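Side-chain contacts in carnitinyl-CoA dehydratase (Mycobacterium avium, PDB 3R0O), which probably catalyses the dehydration of carnitinyl-CoA and its reversal, as a lyase of the enoyl-CoA hydratase/isomerase (crotonase) family: residues V64-G69 against T197-A202; G155-V160 against G233-K238. All coordinates share one frame; numbering follows the deposited sequence. Where two conformers were deposited one is given.

Both contacts bring together parts of one crotonase-family chain that are distant in sequence, and they lie on opposite sides of its centre, about 26 Å apart between contact centres. Contact 1 sets strand 62-67 of the six-stranded sheet under helix 198-210; it is buried, mostly methyl against methyl, with no hydrogen bond between its segments. Contact 2 joins helix 155-162 to residues 233-238, which run into helix 236-250, and is only partly buried. Its chemistry is more mixed, with a two-pronged salt bridge, a lysine methylene over an aromatic face and a bridging water. The pair illustrates how a sheet-helix layer can rely on shape while a less buried junction adds charge.

Contact 1: V64-G69 against T197-A202; sequences VITGAG and TVVEAA
Val64 and Thr66, two residues apart on strand 62-67, meet Ala202 and Val199 on helix 198-210, and these four side chains make up nearly all of the buried surface. Val64 reaches the helix through one branch: CG1 lies anti to the backbone N (chi1 174°) and comes up against Ala202 CB at 3.8 Å. The small alanine lets the helix come close here, with Val64 CA and Ala202 CA 7.0 Å apart.

At Thr66 the two branches have different work. Its CG2 touches Val199 CG2 at 3.7 Å, the two side chains crossing at about a right angle. Its OG1 also lies near apolar carbons, with Val198 CG1 at 3.9 Å, but its polar need is met elsewhere: the hydroxyl hydrogen-bonds to Ala113 O of the adjoining strand 110-114. A buried polar atom is thus satisfied within the sheet, and on this side it meets methyl groups of the helix. Val199 also reaches Leu27 of strand 25-30, whereas Ala202 rests on Ile111 and Ala113 of strand 110-114, so the helix also touches the strands on either side of strand 62-67.

Strand and helix segments run antiparallel, their directions 174° apart and their axes 9.6 Å apart. Helix 198-210 follows strand 191-193, which is parallel to strand 62-67 in the same sheet, and turns back along the sheet's face. The result is the alpha/beta layer packing found in the crotonase fold, a helix lying against the sheet of the core domain.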
loop_
_atom_site.group_PDB
_atom_site.type_symbol
_atom_site.label_atom_id
_atom_site.label_comp_id
_atom_site.label_asym_id
_atom_site.label_seq_id
_atom_site.Cartn_x
_atom_site.Cartn_y
_atom_site.Cartn_z
ATOM N N VAL A 64 -12.816 -2.188 -22.160
ATOM C CA VAL A 64 -13.492 -3.065 -21.221
ATOM C C VAL A 64 -13.271 -4.499 -21.669
ATOM O O VAL A 64 -13.426 -4.816 -22.855
ATOM C CB VAL A 64 -15.016 -2.747 -21.141
ATOM C CG1 VAL A 64 -15.759 -3.782 -20.253
ATOM C CG2 VAL A 64 -15.258 -1.289 -20.638
ATOM N N ILE A 65 -12.863 -5.356 -20.734
ATOM C CA ILE A 65 -12.778 -6.793 -21.000
ATOM C C ILE A 65 -13.775 -7.556 -20.110
ATOM O O ILE A 65 -13.911 -7.255 -18.923
ATOM C CB ILE A 65 -11.313 -7.328 -20.815
ATOM C CG1 ILE A 65 -11.185 -8.769 -21.327
ATOM C CG2 ILE A 65 -10.852 -7.209 -19.359
ATOM C CD1 ILE A 65 -9.709 -9.193 -21.669
ATOM N N THR A 66 -14.474 -8.531 -20.683
ATOM C CA THR A 66 -15.460 -9.308 -19.947
ATOM C C THR A 66 -15.497 -10.753 -20.475
ATOM O O THR A 66 -14.847 -11.065 -21.483
ATOM C CB THR A 66 -16.865 -8.611 -20.041
ATOM O OG1 THR A 66 -17.727 -9.047 -18.971
ATOM C CG2 THR A 66 -17.529 -8.863 -21.419
ATOM N N GLY A 67 -16.248 -11.630 -19.798
ATOM C CA GLY A 67 -16.423 -13.030 -20.239
ATOM C C GLY A 67 -17.865 -13.230 -20.676
ATOM O O GLY A 67 -18.758 -12.582 -20.145
ATOM N N ALA A 68 -18.094 -14.103 -21.654
ATOM C CA ALA A 68 -19.461 -14.460 -22.072
ATOM C C ALA A 68 -20.243 -15.175 -20.956
ATOM O O ALA A 68 -19.662 -15.934 -20.159
ATOM C CB ALA A 68 -19.425 -15.326 -23.317
ATOM N N GLY A 69 -21.551 -14.924 -20.910
ATOM C CA GLY A 69 -22.435 -15.596 -19.951
ATOM C C GLY A 69 -22.322 -15.026 -18.535
ATOM O O GLY A 69 -21.741 -13.949 -18.310
ATOM N N THR A 197 -25.466 -7.546 -15.195
ATOM C CA THR A 197 -25.447 -6.108 -15.540
ATOM C C THR A 197 -24.057 -5.517 -15.631
ATOM O O THR A 197 -23.898 -4.309 -15.818
ATOM C CB THR A 197 -26.247 -5.228 -14.551
ATOM O OG1 THR A 197 -25.540 -5.153 -13.299
ATOM C CG2 THR A 197 -27.700 -5.765 -14.345
ATOM N N VAL A 198 -23.052 -6.373 -15.512
ATOM C CA VAL A 198 -21.673 -5.933 -15.390
ATOM C C VAL A 198 -21.166 -5.111 -16.619
ATOM O O VAL A 198 -20.433 -4.119 -16.464
ATOM C CB VAL A 198 -20.777 -7.148 -14.984
ATOM C CG1 VAL A 198 -20.134 -7.843 -16.196
ATOM C CG2 VAL A 198 -19.771 -6.735 -13.957
ATOM N N VAL A 199 -21.596 -5.490 -17.822
ATOM C CA VAL A 199 -21.143 -4.782 -19.027
ATOM C C VAL A 199 -21.706 -3.358 -19.082
ATOM O O VAL A 199 -20.951 -2.428 -19.363
ATOM C CB VAL A 199 -21.408 -5.613 -20.324
ATOM C CG1 VAL A 199 -21.237 -4.770 -21.599
ATOM C CG2 VAL A 199 -20.470 -6.859 -20.341
ATOM N N GLU A 200 -22.996 -3.192 -18.780
ATOM C CA GLU A 200 -23.537 -1.834 -18.785
ATOM C C GLU A 200 -22.921 -1.007 -17.658
ATOM O O GLU A 200 -22.615 0.156 -17.889
ATOM C CB GLU A 200 -25.082 -1.777 -18.801
ATOM C CG GLU A 200 -25.723 -2.362 -20.086
ATOM C CD GLU A 200 -25.317 -1.656 -21.387
ATOM O OE1 GLU A 200 -25.229 -0.401 -21.414
ATOM O OE2 GLU A 200 -25.113 -2.369 -22.401
ATOM N N ALA A 201 -22.679 -1.599 -16.498
ATOM C CA ALA A 201 -22.045 -0.880 -15.392
ATOM C C ALA A 201 -20.612 -0.477 -15.767
ATOM O O ALA A 201 -20.161 0.625 -15.441
ATOM C CB ALA A 201 -22.088 -1.710 -14.114
ATOM N N ALA A 202 -19.923 -1.342 -16.500
ATOM C CA ALA A 202 -18.553 -1.042 -16.906
ATOM C C ALA A 202 -18.529 0.054 -17.944
ATOM O O ALA A 202 -17.649 0.933 -17.901
ATOM C CB ALA A 202 -17.832 -2.299 -17.423
#

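Contact 2: G155-V160 against G233-K238; sequences GVFRIV and GAEEPK
Arg158 grips the carboxylate of Glu235 side-on through NE and NH2, each taking a different carboxylate oxygen. Arg158 NE donates to Glu235 OE2 at 2.9 Å, and Arg158 NH2 to Glu235 OE1 at 2.8 Å. Both bonds are almost straight and meet the syn side of their oxygens, somewhat out of the carboxylate plane. The acceptors lie in the guanidinium plane, while the carboxylate plane is turned 26° from it. Two bonds resist rotation of either group, and Arg158 NH1 hydrogen-bonds to Val102 O.

The tightest packing lies next to this bridge. Lys238 CB sits over the middle of the Phe157 ring in a CH-pi contact, 3.5 Å from the centroid and 8° off the normal, and Lys238 CD adds to the cover at Phe157 CD1. Phe157 CG stands between its backbone N and carbonyl carbon (chi1 64°), a setting that sends the ring across to residues 233-238. The ring's edge is turned to the same glutamate: Phe157 CE1 approaches Glu235 OE2 at 3.5 Å, with ring and carboxylate planes nearly perpendicular.

Toward the end of the partly exposed lysine the contact is looser. The extended Lys238 chain carries NZ to a salt bridge with Glu161, outside the two segments, and to a water at 2.8 Å, which in turn donates to Phe157 O. Phe157 further touches Val223 of a neighbouring subunit, so the contact adjoins a subunit interface. It is a junction between helix 155-162 and the chain entering helix 236-250, of the kind that, in crotonase-family enzymes, ties the C-terminal helices to the core domain within the trimer.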
loop_
_atom_site.group_PDB
_atom_site.type_symbol
_atom_site.label_atom_id
_atom_site.label_comp_id
_atom_site.label_asym_id
_atom_site.label_seq_id
_atom_site.Cartn_x
_atom_site.Cartn_y
_atom_site.Cartn_z
ATOM N N GLY A 155 -0.016 -12.593 -10.400
ATOM C CA GLY A 155 -0.937 -12.592 -9.252
ATOM C C GLY A 155 -0.289 -12.382 -7.897
ATOM O O GLY A 155 -0.768 -11.577 -7.091
ATOM N N VAL A 156 0.806 -13.088 -7.631
ATOM C CA VAL A 156 1.402 -13.040 -6.296
ATOM C C VAL A 156 1.945 -11.642 -5.974
ATOM O O VAL A 156 1.692 -11.103 -4.901
ATOM C CB VAL A 156 2.491 -14.105 -6.104
ATOM C CG1 VAL A 156 3.138 -13.956 -4.730
ATOM C CG2 VAL A 156 1.879 -15.501 -6.224
ATOM N N PHE A 157 2.692 -11.048 -6.894
ATOM C CA PHE A 157 3.260 -9.757 -6.568
ATOM C C PHE A 157 2.279 -8.593 -6.729
ATOM O O PHE A 157 2.482 -7.534 -6.132
ATOM C CB PHE A 157 4.620 -9.512 -7.268
ATOM C CG PHE A 157 4.556 -9.450 -8.775
ATOM C CD1 PHE A 157 4.208 -8.266 -9.418
ATOM C CD2 PHE A 157 4.916 -10.562 -9.544
ATOM C CE1 PHE A 157 4.191 -8.189 -10.822
ATOM C CE2 PHE A 157 4.907 -10.513 -10.949
ATOM C CZ PHE A 157 4.548 -9.319 -11.591
ATOM N N ARG A 158 1.219 -8.777 -7.525
ATOM C CA ARG A 158 0.234 -7.697 -7.664
ATOM C C ARG A 158 -0.801 -7.701 -6.546
ATOM O O ARG A 158 -1.166 -6.637 -6.065
ATOM C CB ARG A 158 -0.421 -7.675 -9.049
ATOM C CG ARG A 158 0.577 -7.253 -10.166
ATOM C CD ARG A 158 -0.041 -7.324 -11.573
ATOM N NE ARG A 158 0.821 -6.661 -12.558
ATOM C CZ ARG A 158 0.688 -6.786 -13.878
ATOM N NH1 ARG A 158 -0.233 -7.605 -14.371
ATOM N NH2 ARG A 158 1.495 -6.123 -14.695
ATOM N N ILE A 159 -1.257 -8.878 -6.113
ATOM C CA ILE A 159 -2.207 -8.923 -4.999
ATOM C C ILE A 159 -1.685 -8.226 -3.730
ATOM O O ILE A 159 -2.460 -7.539 -3.082
ATOM C CB ILE A 159 -2.752 -10.362 -4.692
ATOM C CG1 ILE A 159 -4.039 -10.302 -3.848
ATOM C CG2 ILE A 159 -1.707 -11.228 -3.981
ATOM C CD1 ILE A 159 -5.254 -9.792 -4.552
ATOM N N VAL A 160 -0.386 -8.355 -3.406
ATOM C CA VAL A 160 0.172 -7.729 -2.194
ATOM C C VAL A 160 0.177 -6.195 -2.285
ATOM O O VAL A 160 0.291 -5.504 -1.279
ATOM C CB VAL A 160 1.576 -8.295 -1.765
ATOM C CG1 VAL A 160 1.498 -9.779 -1.390
ATOM C CG2 VAL A 160 2.623 -8.129 -2.844
ATOM N N GLY A 233 9.049 -0.212 -15.096
ATOM C CA GLY A 233 10.401 -0.599 -14.702
ATOM C C GLY A 233 10.447 -1.399 -13.409
ATOM O O GLY A 233 11.099 -2.443 -13.341
ATOM N N ALA A 234 9.747 -0.914 -12.390
ATOM C CA ALA A 234 9.724 -1.556 -11.084
ATOM C C ALA A 234 9.095 -2.943 -11.090
ATOM O O ALA A 234 9.378 -3.737 -10.197
ATOM C CB ALA A 234 8.982 -0.626 -10.051
ATOM N N GLU A 235 8.241 -3.255 -12.077
ATOM C CA GLU A 235 7.666 -4.609 -12.159
ATOM C C GLU A 235 8.548 -5.673 -12.824
ATOM O O GLU A 235 8.403 -6.859 -12.538
ATOM C CB GLU A 235 6.277 -4.632 -12.823
ATOM C CG GLU A 235 5.181 -4.334 -11.863
ATOM C CD GLU A 235 3.815 -4.647 -12.407
ATOM O OE1 GLU A 235 3.590 -4.546 -13.638
ATOM O OE2 GLU A 235 2.955 -4.988 -11.591
ATOM N N GLU A 236 9.422 -5.254 -13.732
ATOM C CA GLU A 236 10.251 -6.188 -14.475
ATOM C C GLU A 236 11.041 -7.153 -13.561
ATOM O O GLU A 236 11.099 -8.346 -13.854
ATOM C CB GLU A 236 11.184 -5.432 -15.454
ATOM C CG GLU A 236 10.430 -4.735 -16.595
ATOM C CD GLU A 236 9.658 -5.722 -17.480
ATOM O OE1 GLU A 236 10.274 -6.513 -18.198
ATOM O OE2 GLU A 236 8.426 -5.718 -17.457
ATOM N N PRO A 237 11.629 -6.659 -12.435
ATOM C CA PRO A 237 12.292 -7.659 -11.584
ATOM C C PRO A 237 11.297 -8.606 -10.924
ATOM O O PRO A 237 11.645 -9.747 -10.602
ATOM C CB PRO A 237 13.045 -6.811 -10.527
ATOM C CG PRO A 237 13.192 -5.462 -11.151
ATOM C CD PRO A 237 11.927 -5.287 -11.984
ATOM N N LYS A 238 10.062 -8.167 -10.739
ATOM C CA LYS A 238 9.064 -9.056 -10.164
ATOM C C LYS A 238 8.678 -10.190 -11.137
ATOM O O LYS A 238 8.537 -11.355 -10.732
ATOM C CB LYS A 238 7.864 -8.242 -9.685
ATOM C CG LYS A 238 8.279 -7.129 -8.674
ATOM C CD LYS A 238 7.086 -6.222 -8.350
ATOM C CE LYS A 238 7.401 -5.168 -7.295
ATOM N NZ LYS A 238 6.127 -4.548 -6.870
HETATM O O HOH W 1 4.840 -6.454 -5.294
#